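Local coordinates for protein putative oxidoreductase with NAD(P)-binding Rossmann-fold domain (Clostridium difficile, PDB 3UUW) that probably binds NAD(P) and acts as a dehydrogenase of the Gfo/Idh/MocA oxidoreductase family, its substrate not being established, at residues 81-86 with 93-98; 85-90 with 118-123; 133-138 with 225-230; 236-239 with 243-246. All coordinates share one frame; numbering follows the deposited sequence. Where two conformers were deposited one is given.

Contact 1: 81-86 with 93-98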
loop_
_atom_site.group_PDB
_atom_site.type_symbol
_atom_site.label_atom_id
_atom_site.label_comp_id
_atom_site.label_asym_id
_atom_site.label_seq_id
_atom_site.Cartn_x
_atom_site.Cartn_y
_atom_site.Cartn_z
ATOM N N GLU A 81 1.694 -7.768 -46.398
ATOM C CA GLU A 81 0.870 -7.793 -47.593
ATOM C C GLU A 81 -0.338 -6.869 -47.509
ATOM O O GLU A 81 -0.685 -6.237 -48.498
ATOM C CB GLU A 81 0.420 -9.214 -47.954
ATOM C CG GLU A 81 1.574 -10.124 -48.385
ATOM C CD GLU A 81 2.360 -9.625 -49.615
ATOM O OE1 GLU A 81 1.864 -8.739 -50.356
ATOM O OE2 GLU A 81 3.481 -10.146 -49.857
ATOM N N ILE A 82 -0.986 -6.793 -46.353
ATOM C CA ILE A 82 -2.145 -5.924 -46.234
ATOM C C ILE A 82 -1.745 -4.453 -46.341
ATOM O O ILE A 82 -2.380 -3.695 -47.056
ATOM C CB ILE A 82 -2.955 -6.163 -44.937
ATOM C CG1 ILE A 82 -3.560 -7.571 -44.920
ATOM C CG2 ILE A 82 -4.043 -5.097 -44.799
ATOM C CD1 ILE A 82 -4.263 -7.926 -43.596
ATOM N N ILE A 83 -0.687 -4.046 -45.642
ATOM C CA ILE A 83 -0.296 -2.636 -45.654
ATOM C C ILE A 83 0.147 -2.179 -47.049
ATOM O O ILE A 83 -0.105 -1.048 -47.423
ATOM C CB ILE A 83 0.775 -2.330 -44.592
ATOM C CG1 ILE A 83 0.221 -2.633 -43.196
ATOM C CG2 ILE A 83 1.221 -0.846 -44.684
ATOM C CD1 ILE A 83 1.262 -2.537 -42.041
ATOM N N LYS A 84 0.797 -3.059 -47.805
ATOM C CA LYS A 84 1.209 -2.722 -49.152
ATOM C C LYS A 84 -0.039 -2.386 -49.988
ATOM O O LYS A 84 -0.067 -1.375 -50.672
ATOM C CB LYS A 84 2.045 -3.862 -49.741
ATOM C CG LYS A 84 2.687 -3.597 -51.076
ATOM C CD LYS A 84 3.920 -4.515 -51.282
ATOM C CE LYS A 84 3.682 -5.968 -50.801
ATOM N NZ LYS A 84 4.741 -6.939 -51.245
ATOM N N ILE A 85 -1.081 -3.211 -49.888
ATOM C CA ILE A 85 -2.357 -2.948 -50.583
ATOM C C ILE A 85 -2.977 -1.598 -50.171
ATOM O O ILE A 85 -3.377 -0.789 -51.018
ATOM C CB ILE A 85 -3.366 -4.071 -50.300
ATOM C CG1 ILE A 85 -2.918 -5.371 -50.982
ATOM C CG2 ILE A 85 -4.779 -3.667 -50.745
ATOM C CD1 ILE A 85 -3.689 -6.595 -50.527
ATOM N N LEU A 86 -3.019 -1.347 -48.865
ATOM C CA LEU A 86 -3.655 -0.149 -48.327
ATOM C C LEU A 86 -2.955 1.137 -48.740
ATOM O O LEU A 86 -3.589 2.079 -49.185
ATOM C CB LEU A 86 -3.726 -0.238 -46.792
ATOM C CG LEU A 86 -4.625 -1.347 -46.229
ATOM C CD1 LEU A 86 -4.583 -1.388 -44.673
ATOM C CD2 LEU A 86 -6.056 -1.152 -46.727
ATOM N N VAL A 93 -2.447 4.449 -42.505
ATOM C CA VAL A 93 -2.594 3.189 -41.788
ATOM C C VAL A 93 -2.059 3.249 -40.377
ATOM O O VAL A 93 -0.935 3.700 -40.155
ATOM C CB VAL A 93 -1.868 2.070 -42.520
ATOM C CG1 VAL A 93 -1.962 0.736 -41.724
ATOM C CG2 VAL A 93 -2.454 1.905 -43.915
ATOM N N TYR A 94 -2.916 2.892 -39.432
ATOM C CA TYR A 94 -2.508 2.620 -38.056
ATOM C C TYR A 94 -2.503 1.106 -37.877
ATOM O O TYR A 94 -3.485 0.429 -38.200
ATOM C CB TYR A 94 -3.478 3.249 -37.066
ATOM C CG TYR A 94 -3.206 2.936 -35.608
ATOM C CD1 TYR A 94 -3.582 1.696 -35.034
ATOM C CD2 TYR A 94 -2.562 3.869 -34.787
ATOM C CE1 TYR A 94 -3.329 1.421 -33.690
ATOM C CE2 TYR A 94 -2.309 3.600 -33.449
ATOM C CZ TYR A 94 -2.689 2.377 -32.907
ATOM O OH TYR A 94 -2.432 2.142 -31.566
ATOM N N VAL A 95 -1.405 0.557 -37.372
ATOM C CA VAL A 95 -1.296 -0.904 -37.191
ATOM C C VAL A 95 -0.712 -1.218 -35.811
ATOM O O VAL A 95 0.144 -0.493 -35.304
ATOM C CB VAL A 95 -0.427 -1.547 -38.343
ATOM C CG1 VAL A 95 1.027 -1.058 -38.265
ATOM C CG2 VAL A 95 -0.462 -3.015 -38.292
ATOM N N ASP A 96 -1.184 -2.299 -35.194
ATOM C CA ASP A 96 -0.562 -2.763 -33.956
ATOM C C ASP A 96 0.869 -3.212 -34.204
ATOM O O ASP A 96 1.245 -3.575 -35.338
ATOM C CB ASP A 96 -1.361 -3.880 -33.325
ATOM C CG ASP A 96 -2.573 -3.349 -32.605
ATOM O OD1 ASP A 96 -2.407 -2.497 -31.673
ATOM O OD2 ASP A 96 -3.680 -3.766 -32.968
ATOM N N LYS A 97 1.670 -3.165 -33.145
ATOM C CA LYS A 97 3.059 -3.570 -33.231
ATOM C C LYS A 97 3.159 -5.077 -33.425
ATOM O O LYS A 97 2.232 -5.812 -33.057
ATOM C CB LYS A 97 3.855 -3.100 -31.995
ATOM C CG LYS A 97 3.283 -3.370 -30.579
ATOM C CD LYS A 97 3.289 -4.840 -30.170
ATOM C CE LYS A 97 1.911 -5.437 -30.238
ATOM N NZ LYS A 97 1.915 -6.900 -30.022
ATOM N N PRO A 98 4.226 -5.545 -34.081
ATOM C CA PRO A 98 5.255 -4.764 -34.768
ATOM C C PRO A 98 4.748 -4.406 -36.173
ATOM O O PRO A 98 3.762 -4.987 -36.651
ATOM C CB PRO A 98 6.410 -5.749 -34.848
ATOM C CG PRO A 98 5.746 -7.040 -35.052
ATOM C CD PRO A 98 4.483 -6.989 -34.216
#
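Leu86 and Val93 meet at about a right angle, the valine bringing one methyl against the root of the leucine: Val93 CG2 lies 3.8 Å from Leu86 CB and 4.0 Å from Leu86 CD1. One turn earlier on the helix, Ile83 reaches the strand with the far end of its longer branch. Its CG1 stands anti to the carbonyl carbon (chi1 -61°) and the chain runs on extended, which carries CD1 out to Val95. There the methyl sits over the fork of the valine, 4.1 Å from Val95 CG1 and 4.2 Å from Val95 CG2, so it is shared by both branches. These two side chains also cross nearly perpendicularly. Nearer its root, Ile83 touches the other valine, with Ile83 CG1 4.3 Å from Val93 CG1. All four residues are buried and the contact is wholly apolar. Tyr94, between the two valines, points to the opposite face of the strand, where its hydroxyl is hydrogen-bonded to Tyr22. Leu72 and Ile70 of strand 69-72 and Leu120 of strand 120-122 extend the same apolar layer on the helix side. The short helix and strand axes approach to 10.2 Å and run nearly antiparallel, at 165°. This is the return half of a beta-alpha-beta crossover, strand 69-72, helix 79-88 and strand 92-95, in a Rossmann-type NAD(P)-binding fold.

Contact 2: 85-90 with 118-123; sequences ILLNLG and LNLMVG
Where helix 79-88 ends, its last turn faces the chain entering strand 120-122, and the backbones come nearest at Leu87 and Leu118, whose CA atoms are 7.3 Å apart. Both pieces belong to the Rossmann-type domain: the strand is the outermost of its parallel sheet within this chain, and the helix packs on one face of that sheet. The helix closes in a Schellman motif. Gly90 has positive phi (83°), a value that favours glycine, and its N is hydrogen-bonded to Leu87 O at 3.0 Å.

Leu118 comes up to this helix end with both of its methyls. Leu87 and Leu118 lie alongside each other, pointing opposite ways, and they touch through Leu87 CD2 and Leu118 CD1, 3.9 Å apart. Leu87 sends CG away from its carbonyl carbon (chi1 -66°) and continues extended, which brings CD2 to Leu118 and CD1 toward Leu120 although its CB does not head straight there. The second of these contacts is looser, with Leu87 CD1 4.4 Å from Leu120 CD2. Leu112 of helix 103-116 also touches Leu87, while Leu109 and Ser113 touch Leu120, placing helix 103-116 beside this pair. Leu120 also touches Val93 of the adjacent strand.

Leu118 packs on backbone atoms of the helix end as well. Its CD1 lies 3.6 Å from Leu87 O, the same oxygen that accepts from Gly90 N, and its CD2 lies 3.7 Å from Gly90 O.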
loop_
_atom_site.group_PDB
_atom_site.type_symbol
_atom_site.label_atom_id
_atom_site.label_comp_id
_atom_site.label_asym_id
_atom_site.label_seq_id
_atom_site.Cartn_x
_atom_site.Cartn_y
_atom_site.Cartn_z
ATOM N N ILE A 85 -1.081 -3.211 -49.888
ATOM C CA ILE A 85 -2.357 -2.948 -50.583
ATOM C C ILE A 85 -2.977 -1.598 -50.171
ATOM O O ILE A 85 -3.377 -0.789 -51.018
ATOM C CB ILE A 85 -3.366 -4.071 -50.300
ATOM C CG1 ILE A 85 -2.918 -5.371 -50.982
ATOM C CG2 ILE A 85 -4.779 -3.667 -50.745
ATOM C CD1 ILE A 85 -3.689 -6.595 -50.527
ATOM N N LEU A 86 -3.019 -1.347 -48.865
ATOM C CA LEU A 86 -3.655 -0.149 -48.327
ATOM C C LEU A 86 -2.955 1.137 -48.740
ATOM O O LEU A 86 -3.589 2.079 -49.185
ATOM C CB LEU A 86 -3.726 -0.238 -46.792
ATOM C CG LEU A 86 -4.625 -1.347 -46.229
ATOM C CD1 LEU A 86 -4.583 -1.388 -44.673
ATOM C CD2 LEU A 86 -6.056 -1.152 -46.727
ATOM N N LEU A 87 -1.635 1.150 -48.606
ATOM C CA LEU A 87 -0.856 2.314 -48.985
ATOM C C LEU A 87 -1.008 2.574 -50.485
ATOM O O LEU A 87 -1.132 3.712 -50.917
ATOM C CB LEU A 87 0.615 2.138 -48.579
ATOM C CG LEU A 87 0.904 2.076 -47.082
ATOM C CD1 LEU A 87 2.375 1.729 -46.831
ATOM C CD2 LEU A 87 0.509 3.376 -46.387
ATOM N N ASN A 88 -1.056 1.521 -51.286
ATOM C CA ASN A 88 -1.202 1.706 -52.720
ATOM C C ASN A 88 -2.596 2.195 -53.121
ATOM O O ASN A 88 -2.754 2.792 -54.192
ATOM C CB ASN A 88 -0.772 0.455 -53.482
ATOM C CG ASN A 88 0.729 0.385 -53.643
ATOM O OD1 ASN A 88 1.363 1.386 -53.966
ATOM N ND2 ASN A 88 1.302 -0.786 -53.437
ATOM N N LEU A 89 -3.580 1.978 -52.241
ATOM C CA LEU A 89 -4.931 2.489 -52.418
ATOM C C LEU A 89 -5.125 3.882 -51.788
ATOM O O LEU A 89 -6.233 4.421 -51.813
ATOM C CB LEU A 89 -5.971 1.497 -51.877
ATOM C CG LEU A 89 -6.267 0.288 -52.762
ATOM C CD1 LEU A 89 -7.103 -0.722 -51.985
ATOM C CD2 LEU A 89 -6.967 0.719 -54.076
ATOM N N GLY A 90 -4.057 4.463 -51.237
ATOM C CA GLY A 90 -4.073 5.857 -50.783
ATOM C C GLY A 90 -4.643 6.111 -49.405
ATOM O O GLY A 90 -5.097 7.217 -49.122
ATOM N N LEU A 118 1.608 9.474 -46.981
ATOM C CA LEU A 118 0.673 8.872 -46.043
ATOM C C LEU A 118 1.360 8.553 -44.720
ATOM O O LEU A 118 2.566 8.294 -44.679
ATOM C CB LEU A 118 0.121 7.577 -46.628
ATOM C CG LEU A 118 -0.683 7.727 -47.910
ATOM C CD1 LEU A 118 -0.953 6.339 -48.509
ATOM C CD2 LEU A 118 -1.991 8.489 -47.667
ATOM N N ASN A 119 0.592 8.595 -43.638
ATOM C CA ASN A 119 1.097 8.250 -42.326
ATOM C C ASN A 119 0.922 6.761 -42.094
ATOM O O ASN A 119 -0.166 6.199 -42.338
ATOM C CB ASN A 119 0.347 9.010 -41.227
ATOM C CG ASN A 119 0.642 10.492 -41.239
ATOM O OD1 ASN A 119 1.747 10.909 -41.614
ATOM N ND2 ASN A 119 -0.342 11.303 -40.819
ATOM N N LEU A 120 2.015 6.130 -41.704
ATOM C CA LEU A 120 2.033 4.714 -41.319
ATOM C C LEU A 120 2.507 4.747 -39.883
ATOM O O LEU A 120 3.670 5.071 -39.633
ATOM C CB LEU A 120 3.006 3.926 -42.213
ATOM C CG LEU A 120 3.236 2.452 -41.866
ATOM C CD1 LEU A 120 1.944 1.675 -41.861
ATOM C CD2 LEU A 120 4.268 1.839 -42.859
ATOM N N MET A 121 1.589 4.492 -38.948
ATOM C CA MET A 121 1.877 4.580 -37.516
ATOM C C MET A 121 1.734 3.222 -36.843
ATOM O O MET A 121 0.756 2.501 -37.093
ATOM C CB MET A 121 0.897 5.537 -36.857
ATOM C CG MET A 121 1.219 5.903 -35.432
ATOM S SD MET A 121 -0.061 7.015 -34.797
ATOM C CE MET A 121 0.674 7.436 -33.202
ATOM N N VAL A 122 2.680 2.898 -35.957
ATOM C CA VAL A 122 2.647 1.666 -35.175
ATOM C C VAL A 122 2.142 1.988 -33.775
ATOM O O VAL A 122 2.527 2.998 -33.158
ATOM C CB VAL A 122 4.025 0.977 -35.134
ATOM C CG1 VAL A 122 4.008 -0.214 -34.198
ATOM C CG2 VAL A 122 4.441 0.568 -36.588
ATOM N N GLY A 123 1.275 1.103 -33.274
ATOM C CA GLY A 123 0.556 1.317 -32.030
ATOM C C GLY A 123 1.306 1.077 -30.745
ATOM O O GLY A 123 0.965 0.151 -29.947
#

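Contact 3: 133-138 with 225-230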
loop_
_atom_site.group_PDB
_atom_site.type_symbol
_atom_site.label_atom_id
_atom_site.label_comp_id
_atom_site.label_asym_id
_atom_site.label_seq_id
_atom_site.Cartn_x
_atom_site.Cartn_y
_atom_site.Cartn_z
ATOM N N LYS A 133 3.699 9.454 -19.488
ATOM C CA LYS A 133 4.051 10.782 -19.960
ATOM C C LYS A 133 4.349 11.713 -18.779
ATOM O O LYS A 133 5.269 12.555 -18.853
ATOM C CB LYS A 133 2.973 11.369 -20.870
ATOM C CG LYS A 133 2.928 10.691 -22.228
ATOM C CD LYS A 133 1.866 11.251 -23.201
ATOM C CE LYS A 133 1.902 12.768 -23.357
ATOM N NZ LYS A 133 3.174 13.234 -23.975
ATOM N N GLU A 134 3.544 11.624 -17.733
ATOM C CA GLU A 134 3.745 12.483 -16.566
ATOM C C GLU A 134 5.108 12.255 -15.932
ATOM O O GLU A 134 5.841 13.215 -15.696
ATOM C CB GLU A 134 2.638 12.301 -15.550
ATOM C CG GLU A 134 2.737 13.272 -14.390
ATOM C CD GLU A 134 1.468 13.364 -13.568
ATOM O OE1 GLU A 134 0.501 12.628 -13.849
ATOM O OE2 GLU A 134 1.452 14.185 -12.624
ATOM N N ILE A 135 5.490 11.006 -15.695
ATOM C CA ILE A 135 6.765 10.766 -15.023
ATOM C C ILE A 135 7.917 11.126 -15.936
ATOM O O ILE A 135 8.916 11.642 -15.471
ATOM C CB ILE A 135 6.907 9.328 -14.402
ATOM C CG1 ILE A 135 6.869 8.223 -15.461
ATOM C CG2 ILE A 135 5.811 9.107 -13.351
ATOM C CD1 ILE A 135 7.279 6.812 -14.902
ATOM N N LYS A 136 7.751 10.927 -17.248
ATOM C CA LYS A 136 8.795 11.296 -18.193
ATOM C C LYS A 136 8.988 12.806 -18.171
ATOM O O LYS A 136 10.116 13.301 -18.143
ATOM C CB LYS A 136 8.424 10.870 -19.604
ATOM C CG LYS A 136 9.474 11.177 -20.673
ATOM C CD LYS A 136 8.948 10.757 -22.053
ATOM C CE LYS A 136 9.945 11.002 -23.169
ATOM N NZ LYS A 136 10.040 12.460 -23.476
ATOM N N ASN A 137 7.881 13.528 -18.181
ATOM C CA ASN A 137 7.926 15.003 -18.217
ATOM C C ASN A 137 8.510 15.601 -16.927
ATOM O O ASN A 137 9.157 16.657 -16.964
ATOM C CB ASN A 137 6.525 15.573 -18.440
ATOM C CG ASN A 137 6.009 15.377 -19.854
ATOM O OD1 ASN A 137 6.773 15.145 -20.793
ATOM N ND2 ASN A 137 4.687 15.526 -20.019
ATOM N N ASN A 138 8.327 14.912 -15.800
ATOM C CA ASN A 138 8.741 15.438 -14.492
ATOM C C ASN A 138 10.098 14.941 -13.985
ATOM O O ASN A 138 10.563 15.373 -12.920
ATOM C CB ASN A 138 7.651 15.159 -13.452
ATOM C CG ASN A 138 6.403 15.944 -13.701
ATOM O OD1 ASN A 138 6.445 17.024 -14.299
ATOM N ND2 ASN A 138 5.275 15.439 -13.228
ATOM N N GLU A 225 3.137 -4.692 -14.531
ATOM C CA GLU A 225 4.006 -3.880 -15.364
ATOM C C GLU A 225 4.429 -2.749 -14.464
ATOM O O GLU A 225 3.642 -2.261 -13.669
ATOM C CB GLU A 225 3.310 -3.367 -16.623
ATOM C CG GLU A 225 4.206 -2.496 -17.503
ATOM C CD GLU A 225 3.650 -2.263 -18.889
ATOM O OE1 GLU A 225 2.865 -3.111 -19.369
ATOM O OE2 GLU A 225 4.009 -1.225 -19.493
ATOM N N GLN A 226 5.697 -2.351 -14.557
ATOM C CA GLN A 226 6.159 -1.220 -13.789
ATOM C C GLN A 226 7.283 -0.494 -14.492
ATOM O O GLN A 226 8.166 -1.131 -15.048
ATOM C CB GLN A 226 6.675 -1.681 -12.417
ATOM C CG GLN A 226 7.122 -0.528 -11.544
ATOM C CD GLN A 226 7.569 -0.999 -10.185
ATOM O OE1 GLN A 226 6.756 -1.289 -9.325
ATOM N NE2 GLN A 226 8.870 -1.072 -9.995
ATOM N N VAL A 227 7.197 0.837 -14.505
ATOM C CA VAL A 227 8.315 1.703 -14.881
ATOM C C VAL A 227 8.723 2.475 -13.609
ATOM O O VAL A 227 7.869 3.013 -12.902
ATOM C CB VAL A 227 7.915 2.686 -15.956
ATOM C CG1 VAL A 227 8.984 3.796 -16.115
ATOM C CG2 VAL A 227 7.620 1.943 -17.225
ATOM N N GLU A 228 10.012 2.479 -13.309
ATOM C CA GLU A 228 10.558 3.170 -12.142
ATOM C C GLU A 228 11.697 4.022 -12.630
ATOM O O GLU A 228 12.640 3.506 -13.280
ATOM C CB GLU A 228 11.088 2.173 -11.130
ATOM C CG GLU A 228 11.760 2.777 -9.915
ATOM C CD GLU A 228 12.110 1.696 -8.939
ATOM O OE1 GLU A 228 13.017 0.899 -9.268
ATOM O OE2 GLU A 228 11.454 1.613 -7.872
ATOM N N ILE A 229 11.623 5.312 -12.329
ATOM C CA ILE A 229 12.671 6.241 -12.685
ATOM C C ILE A 229 13.327 6.785 -11.422
ATOM O O ILE A 229 12.642 7.371 -10.572
ATOM C CB ILE A 229 12.114 7.411 -13.513
ATOM C CG1 ILE A 229 11.462 6.910 -14.810
ATOM C CG2 ILE A 229 13.227 8.489 -13.805
ATOM C CD1 ILE A 229 10.825 8.047 -15.630
ATOM N N LEU A 230 14.634 6.566 -11.294
ATOM C CA LEU A 230 15.434 7.110 -10.183
ATOM C C LEU A 230 16.118 8.394 -10.669
ATOM O O LEU A 230 16.915 8.367 -11.614
ATOM C CB LEU A 230 16.490 6.109 -9.700
ATOM C CG LEU A 230 16.063 4.850 -8.931
ATOM C CD1 LEU A 230 15.388 3.840 -9.836
ATOM C CD2 LEU A 230 17.285 4.214 -8.272
#
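Helix 130-138 packs on one face of the mixed sheet of the C-terminal domain, and here a single isoleucine bridges it to strand 224-231. Ile135 points from the helix at the strand and sets its terminal methyl against two side chains that lie two residues apart on the same face: Ile135 CD1 is 3.7 Å from Val227 CG1 and 3.8 Å from Ile229 CD1. The isoleucine takes the less common first torsion, with CG1 between the backbone N and the carbonyl carbon (chi1 63°). The branch then runs extended, so CD1 is its leading atom.

Ile229 answers with the end of its own long branch, its CD1 also 4.0 Å from Ile135 CG1. Val227 offers one methyl alone, CG1, which stands anti to its backbone N (chi1 167°). Both strand residues cross Ile135 obliquely. Such helix-on-sheet packing is what gives this domain its layered alpha/beta build, as in other Gfo/Idh/MocA proteins. Val238 and Leu244, on the next two strands, touch Ile135 as well, and Leu178 of helix 160-179 packs on Val227, continuing the apolar layer.

Glu228, between the two strand residues, points away from the helix to the other face, where its OE1 is hydrogen-bonded to Asn146 ND2. On the helix, Lys136 also turns from the strand and makes a cation-pi contact with Trp177.

Contact 4: 236-239 with 243-246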
loop_
_atom_site.group_PDB
_atom_site.type_symbol
_atom_site.label_atom_id
_atom_site.label_comp_id
_atom_site.label_asym_id
_atom_site.label_seq_id
_atom_site.Cartn_x
_atom_site.Cartn_y
_atom_site.Cartn_z
ATOM N N GLN A 236 10.187 7.882 -9.072
ATOM C CA GLN A 236 8.836 7.867 -9.630
ATOM C C GLN A 236 8.545 6.449 -10.121
ATOM O O GLN A 236 9.395 5.818 -10.741
ATOM C CB GLN A 236 8.683 8.805 -10.815
ATOM C CG GLN A 236 8.961 10.293 -10.569
ATOM C CD GLN A 236 9.368 11.039 -11.858
ATOM O OE1 GLN A 236 10.481 10.894 -12.340
ATOM N NE2 GLN A 236 8.478 11.845 -12.369
ATOM N N ARG A 237 7.340 5.959 -9.882
ATOM C CA ARG A 237 6.958 4.662 -10.413
ATOM C C ARG A 237 5.547 4.721 -10.947
ATOM O O ARG A 237 4.674 5.394 -10.367
ATOM C CB ARG A 237 6.966 3.546 -9.368
ATOM C CG ARG A 237 8.061 3.553 -8.367
ATOM C CD ARG A 237 8.025 2.227 -7.578
ATOM N NE ARG A 237 9.130 2.259 -6.663
ATOM C CZ ARG A 237 9.109 2.891 -5.501
ATOM N NH1 ARG A 237 7.996 3.492 -5.070
ATOM N NH2 ARG A 237 10.188 2.892 -4.759
ATOM N N VAL A 238 5.309 3.990 -12.023
ATOM C CA VAL A 238 3.947 3.812 -12.507
ATOM C C VAL A 238 3.726 2.307 -12.563
ATOM O O VAL A 238 4.502 1.594 -13.190
ATOM C CB VAL A 238 3.676 4.462 -13.870
ATOM C CG1 VAL A 238 2.268 4.120 -14.349
ATOM C CG2 VAL A 238 3.809 5.950 -13.765
ATOM N N LYS A 239 2.688 1.834 -11.876
ATOM C CA LYS A 239 2.377 0.430 -11.795
ATOM C C LYS A 239 1.114 0.125 -12.577
ATOM O O LYS A 239 0.091 0.801 -12.415
ATOM C CB LYS A 239 2.164 0.013 -10.333
ATOM C CG LYS A 239 3.394 0.163 -9.474
ATOM C CD LYS A 239 3.082 -0.268 -8.027
ATOM C CE LYS A 239 4.314 -0.223 -7.138
ATOM N NZ LYS A 239 3.951 -0.627 -5.755
ATOM N N VAL A 243 -1.383 3.528 -11.654
ATOM C CA VAL A 243 -1.102 4.059 -10.330
ATOM C C VAL A 243 0.269 4.724 -10.376
ATOM O O VAL A 243 1.202 4.140 -10.901
ATOM C CB VAL A 243 -1.120 2.972 -9.264
ATOM C CG1 VAL A 243 -0.662 3.558 -7.908
ATOM C CG2 VAL A 243 -2.537 2.386 -9.150
ATOM N N LEU A 244 0.347 5.963 -9.905
ATOM C CA LEU A 244 1.592 6.721 -9.932
ATOM C C LEU A 244 2.091 6.963 -8.498
ATOM O O LEU A 244 1.342 7.465 -7.646
ATOM C CB LEU A 244 1.395 8.025 -10.687
ATOM C CG LEU A 244 2.631 8.857 -11.068
ATOM C CD1 LEU A 244 2.346 9.731 -12.279
ATOM C CD2 LEU A 244 3.077 9.678 -9.903
ATOM N N GLU A 245 3.334 6.562 -8.234
ATOM C CA GLU A 245 3.955 6.749 -6.925
ATOM C C GLU A 245 5.149 7.666 -7.048
ATOM O O GLU A 245 5.925 7.547 -7.999
ATOM C CB GLU A 245 4.446 5.425 -6.350
ATOM C CG GLU A 245 3.377 4.386 -6.146
ATOM C CD GLU A 245 3.898 3.097 -5.542
ATOM O OE1 GLU A 245 5.131 2.901 -5.477
ATOM O OE2 GLU A 245 3.062 2.271 -5.134
ATOM N N ILE A 246 5.316 8.557 -6.077
ATOM C CA ILE A 246 6.460 9.433 -6.030
ATOM C C ILE A 246 7.054 9.391 -4.635
ATOM O O ILE A 246 6.345 9.606 -3.652
ATOM C CB ILE A 246 6.112 10.882 -6.362
ATOM C CG1 ILE A 246 5.451 10.988 -7.724
ATOM C CG2 ILE A 246 7.374 11.773 -6.332
ATOM C CD1 ILE A 246 4.924 12.373 -8.062
#
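Arg237 and Glu245 face each other as a hydrogen-bonded pair of the antiparallel beta hairpin 234-239/243-248, at CA atoms 5.0 Å apart. Their backbone N and O atoms are mutually satisfied: Arg237 N gives to Glu245 O at 2.8 Å, and Glu245 N to Arg237 O at the same distance and nearly straight (174°). Lys239 and Val243 repeat the scheme near the turn, with Lys239 N to Val243 O at 2.9 Å and a longer, more bent return bond, Val243 N to Lys239 O at 3.2 Å.

Above this ladder both cationic chains of strand 236-239 converge on the buried Glu245 carboxylate, each taking one oxygen; the two cations would probably favour its ionised form. Arg237 NH1 meets Glu245 OE1 nearly along the C-O axis at 3.0 Å, but the bond is bent (140°), OE1 lying somewhat out of the guanidinium plane, which is almost perpendicular to the carboxylate (88°). Two further acids engage the arginine: Glu228 at NE and Glu247 at NH2. On the opposite face Val238 CG2 packs 4.1 Å from Leu244 CG, beneath helix 130-138. Lys239, extended beyond CG, completes the network from above the carboxylate plane, its NZ 3.1 Å from Glu245 OE2.

The four contacts form two pairs, one in the probable nucleotide-binding domain, one in the C-terminal domain. Contacts 1 and 2, centres 6 Å apart, overlap at Ile85 and Leu86 on helix 79-88 but touch through different side chains; they reach adjacent strands of the parallel sheet, stitched together by Val93 N to Asn119 O (2.9 Å) and Val95 O to Gly123 N (2.8 Å). Contacts 3 and 4, centres 7 Å apart, sit on consecutive strands of the mixed sheet; Glu228 OE2 and Arg237 NE form a 2.7 Å salt bridge between them. Contacts 1 and 3 lie on opposite sides of the chain's centre, about 30 Å apart between centres and about 11 Å between nearest atoms.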